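Local coordinates for protein peptidase S15/CocE/NonD (PDB 4PF1) that is a serine aminopeptidase of the alpha/beta-hydrolase fold, related to the S15 X-Pro dipeptidyl-peptidases, and probably removes residues from peptide N termini, at residues A[492-498]-A[606-611]. Sequence-based numbering, arbitrary orientation.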
ATOM      1  N   LEU A 492      -9.466 -37.125 -21.086  1.00 17.59           N
ATOM      2  CA  LEU A 492      -8.439 -37.673 -20.219  1.00 16.96           C
ATOM      3  C   LEU A 492      -8.508 -39.190 -20.121  1.00 19.94           C
ATOM      4  O   LEU A 492      -9.536 -39.744 -19.737  1.00 19.22           O
ATOM      5  CB  LEU A 492      -8.559 -37.040 -18.816  1.00 16.76           C
ATOM      6  CG  LEU A 492      -7.568 -37.533 -17.755  1.00 21.77           C
ATOM      7  CD1 LEU A 492      -6.203 -36.865 -17.922  1.00 22.13           C
ATOM      8  CD2 LEU A 492      -8.111 -37.296 -16.359  1.00 23.25           C
ATOM      9  N   PHE A 493      -7.392 -39.852 -20.454  1.00 15.83           N
ATOM     10  CA  PHE A 493      -7.228 -41.291 -20.302  1.00 15.61           C
ATOM     11  C   PHE A 493      -6.305 -41.496 -19.119  1.00 18.80           C
ATOM     12  O   PHE A 493      -5.116 -41.170 -19.198  1.00 18.04           O
ATOM     13  CB  PHE A 493      -6.669 -41.931 -21.586  1.00 17.56           C
ATOM     14  CG  PHE A 493      -7.630 -41.947 -22.751  1.00 18.95           C
ATOM     15  CD1 PHE A 493      -8.507 -43.010 -22.936  1.00 22.27           C
ATOM     16  CD2 PHE A 493      -7.646 -40.911 -23.677  1.00 20.50           C
ATOM     17  CE1 PHE A 493      -9.378 -43.037 -24.029  1.00 23.32           C
ATOM     18  CE2 PHE A 493      -8.540 -40.922 -24.749  1.00 23.55           C
ATOM     19  CZ  PHE A 493      -9.393 -41.990 -24.924  1.00 22.22           C
ATOM     20  N   ALA A 494      -6.867 -41.914 -17.982  1.00 15.33           N
ATOM     21  CA  ALA A 494      -6.085 -42.032 -16.761  1.00 14.75           C
ATOM     22  C   ALA A 494      -6.371 -43.312 -15.979  1.00 18.96           C
ATOM     23  O   ALA A 494      -7.489 -43.832 -16.004  1.00 18.57           O
ATOM     24  CB  ALA A 494      -6.331 -40.823 -15.874  1.00 14.69           C
ATOM     25  N   SER A 495      -5.350 -43.798 -15.261  1.00 15.80           N
ATOM     26  CA  SER A 495      -5.457 -44.960 -14.389  1.00 16.04           C
ATOM     27  C   SER A 495      -5.044 -44.585 -12.971  1.00 19.00           C
ATOM     28  O   SER A 495      -4.187 -43.719 -12.785  1.00 18.20           O
ATOM     29  CB  SER A 495      -4.603 -46.113 -14.910  1.00 20.24           C
ATOM     30  OG  SER A 495      -3.215 -45.854 -14.771  1.00 28.79           O
ATOM     31  N   THR A 496      -5.660 -45.224 -11.979  1.00 15.72           N
ATOM     32  CA  THR A 496      -5.331 -45.027 -10.567  1.00 15.40           C
ATOM     33  C   THR A 496      -5.167 -46.381  -9.895  1.00 19.63           C
ATOM     34  O   THR A 496      -5.859 -47.332 -10.262  1.00 19.91           O
ATOM     35  CB  THR A 496      -6.394 -44.153  -9.847  1.00 22.74           C
ATOM     36  OG1 THR A 496      -6.069 -44.081  -8.452  1.00 18.92           O
ATOM     37  CG2 THR A 496      -7.823 -44.685 -10.010  1.00 23.01           C
ATOM     38  N   SER A 497      -4.276 -46.467  -8.894  1.00 15.80           N
ATOM     39  CA  SER A 497      -4.103 -47.706  -8.134  1.00 16.05           C
ATOM     40  C   SER A 497      -5.233 -47.860  -7.084  1.00 19.58           C
ATOM     41  O   SER A 497      -5.354 -48.915  -6.465  1.00 20.22           O
ATOM     42  CB  SER A 497      -2.727 -47.754  -7.474  1.00 19.33           C
ATOM     43  OG  SER A 497      -2.516 -46.655  -6.604  1.00 25.44           O
ATOM     44  N   GLY A 498      -6.056 -46.817  -6.930  1.00 15.21           N
ATOM     45  CA  GLY A 498      -7.195 -46.805  -6.014  1.00 15.31           C
ATOM     46  C   GLY A 498      -8.521 -47.145  -6.677  1.00 19.46           C
ATOM     47  O   GLY A 498      -8.550 -47.504  -7.859  1.00 20.11           O
ATOM     48  N   ALA A 606      -2.400 -43.050  -3.712  1.00 13.45           N
ATOM     49  CA  ALA A 606      -2.659 -43.740  -4.971  1.00 13.17           C
ATOM     50  C   ALA A 606      -1.675 -43.298  -6.038  1.00 16.01           C
ATOM     51  O   ALA A 606      -1.275 -42.130  -6.072  1.00 14.16           O
ATOM     52  CB  ALA A 606      -4.084 -43.484  -5.432  1.00 13.59           C
ATOM     53  N   THR A 607      -1.275 -44.242  -6.900  1.00 13.24           N
ATOM     54  CA  THR A 607      -0.376 -44.004  -8.024  1.00 13.08           C
ATOM     55  C   THR A 607      -1.231 -43.622  -9.224  1.00 17.44           C
ATOM     56  O   THR A 607      -2.070 -44.410  -9.653  1.00 17.83           O
ATOM     57  CB  THR A 607       0.499 -45.246  -8.267  1.00 16.65           C
ATOM     58  OG1 THR A 607       1.227 -45.525  -7.074  1.00 15.36           O
ATOM     59  CG2 THR A 607       1.466 -45.065  -9.423  1.00 13.15           C
ATOM     60  N   GLN A 608      -1.060 -42.389  -9.725  1.00 14.21           N
ATOM     61  CA  GLN A 608      -1.854 -41.858 -10.833  1.00 13.65           C
ATOM     62  C   GLN A 608      -1.048 -41.816 -12.110  1.00 18.57           C
ATOM     63  O   GLN A 608       0.120 -41.431 -12.089  1.00 17.84           O
ATOM     64  CB  GLN A 608      -2.396 -40.444 -10.510  1.00 14.26           C
ATOM     65  CG  GLN A 608      -2.777 -40.194  -9.036  1.00 18.24           C
ATOM     66  CD  GLN A 608      -4.043 -40.901  -8.621  1.00 26.38           C
ATOM     67  OE1 GLN A 608      -4.102 -42.128  -8.544  1.00 21.49           O
ATOM     68  NE2 GLN A 608      -5.059 -40.137  -8.270  1.00 19.04           N
ATOM     69  N   ARG A 609      -1.681 -42.186 -13.235  1.00 16.08           N
ATOM     70  CA  ARG A 609      -1.022 -42.209 -14.537  1.00 16.19           C
ATOM     71  C   ARG A 609      -1.889 -41.580 -15.607  1.00 19.34           C
ATOM     72  O   ARG A 609      -2.997 -42.056 -15.848  1.00 19.23           O
ATOM     73  CB  ARG A 609      -0.677 -43.652 -14.947  1.00 16.89           C
ATOM     74  CG  ARG A 609       0.480 -44.273 -14.193  1.00 24.12           C
ATOM     75  CD  ARG A 609       0.610 -45.737 -14.554  1.00 29.71           C
ATOM     76  NE  ARG A 609       1.696 -46.388 -13.823  1.00 32.40           N
ATOM     77  CZ  ARG A 609       2.001 -47.676 -13.934  1.00 44.55           C
ATOM     78  NH1 ARG A 609       1.308 -48.463 -14.749  1.00 28.21           N
ATOM     79  NH2 ARG A 609       3.002 -48.189 -13.234  1.00 32.50           N
ATOM     80  N   VAL A 610      -1.381 -40.528 -16.266  1.00 15.42           N
ATOM     81  CA  VAL A 610      -2.068 -39.897 -17.389  1.00 15.40           C
ATOM     82  C   VAL A 610      -1.435 -40.460 -18.671  1.00 20.37           C
ATOM     83  O   VAL A 610      -0.272 -40.171 -18.976  1.00 19.81           O
ATOM     84  CB  VAL A 610      -2.047 -38.347 -17.316  1.00 18.97           C
ATOM     85  CG1 VAL A 610      -2.498 -37.724 -18.633  1.00 19.00           C
ATOM     86  CG2 VAL A 610      -2.917 -37.849 -16.161  1.00 18.37           C
ATOM     87  N   TRP A 611      -2.186 -41.327 -19.372  1.00 16.81           N
ATOM     88  CA  TRP A 611      -1.712 -42.038 -20.557  1.00 16.83           C
ATOM     89  C   TRP A 611      -1.769 -41.182 -21.823  1.00 19.71           C
ATOM     90  O   TRP A 611      -2.671 -40.364 -21.985  1.00 18.17           O
ATOM     91  CB  TRP A 611      -2.498 -43.341 -20.738  1.00 16.04           C
ATOM     92  CG  TRP A 611      -2.125 -44.399 -19.736  1.00 17.40           C
ATOM     93  CD1 TRP A 611      -2.380 -44.391 -18.394  1.00 20.02           C
ATOM     94  CD2 TRP A 611      -1.407 -45.614 -20.000  1.00 17.95           C
ATOM     95  NE1 TRP A 611      -1.860 -45.520 -17.805  1.00 19.88           N
ATOM     96  CE2 TRP A 611      -1.253 -46.286 -18.767  1.00 21.91           C
ATOM     97  CE3 TRP A 611      -0.885 -46.203 -21.164  1.00 19.94           C
ATOM     98  CZ2 TRP A 611      -0.631 -47.537 -18.671  1.00 21.86           C
ATOM     99  CZ3 TRP A 611      -0.252 -47.434 -21.064  1.00 22.09           C
ATOM    100  CH2 TRP A 611      -0.119 -48.082 -19.828  1.00 22.74           C
TER
HETATM  101  O   HOH W   1      -2.340 -45.979 -12.030  1.00 18.75           O
HETATM  102  O   HOH W   2      -1.538 -48.155 -15.437  1.00 29.89           O
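Ser495 and Arg609 face each other as a hydrogen-bonded antiparallel pair, Ser495 N giving to Arg609 O and Arg609 N returning to Ser495 O, each at 3.0 Å; around them, one ladder has two differently finished faces, one packed, one watered. The neighbouring pairs, Ala494 with Val610 and Thr496 with Gln608, are non-hydrogen-bonded, and their side chains occupy the tightly packed face. There Leu492 CD1 lies across both methyls of Val610, 3.9 Å from CG2. With OG1 anti to its backbone N (chi1 176°), Thr496 accepts from Gly498 N at 3.1 Å, an ST turn that closes the strand; its OG1 also lies 3.7 Å from Ala606 CB. A valine here would probably leave Gly498 N without this acceptor and the turn less firmly held. Beyond it, Ser497 OG takes a nearly straight bond from Thr607 N (2.7 Å, 169°). On the wetter face Ser495 OG meets two waters, one bridging to Thr607 O, the other, in plane at the Trp611 ring edge, to NH1 of the extended Arg609, whose NE pairs with Glu427. In this C-terminal, non-catalytic domain, strand 606-625 runs between strands 489-496 and 425-430; strand 553-558 flanks 489-496, and Trp503 of strand 502-510 packs on Leu492, Ala494 and Gln608.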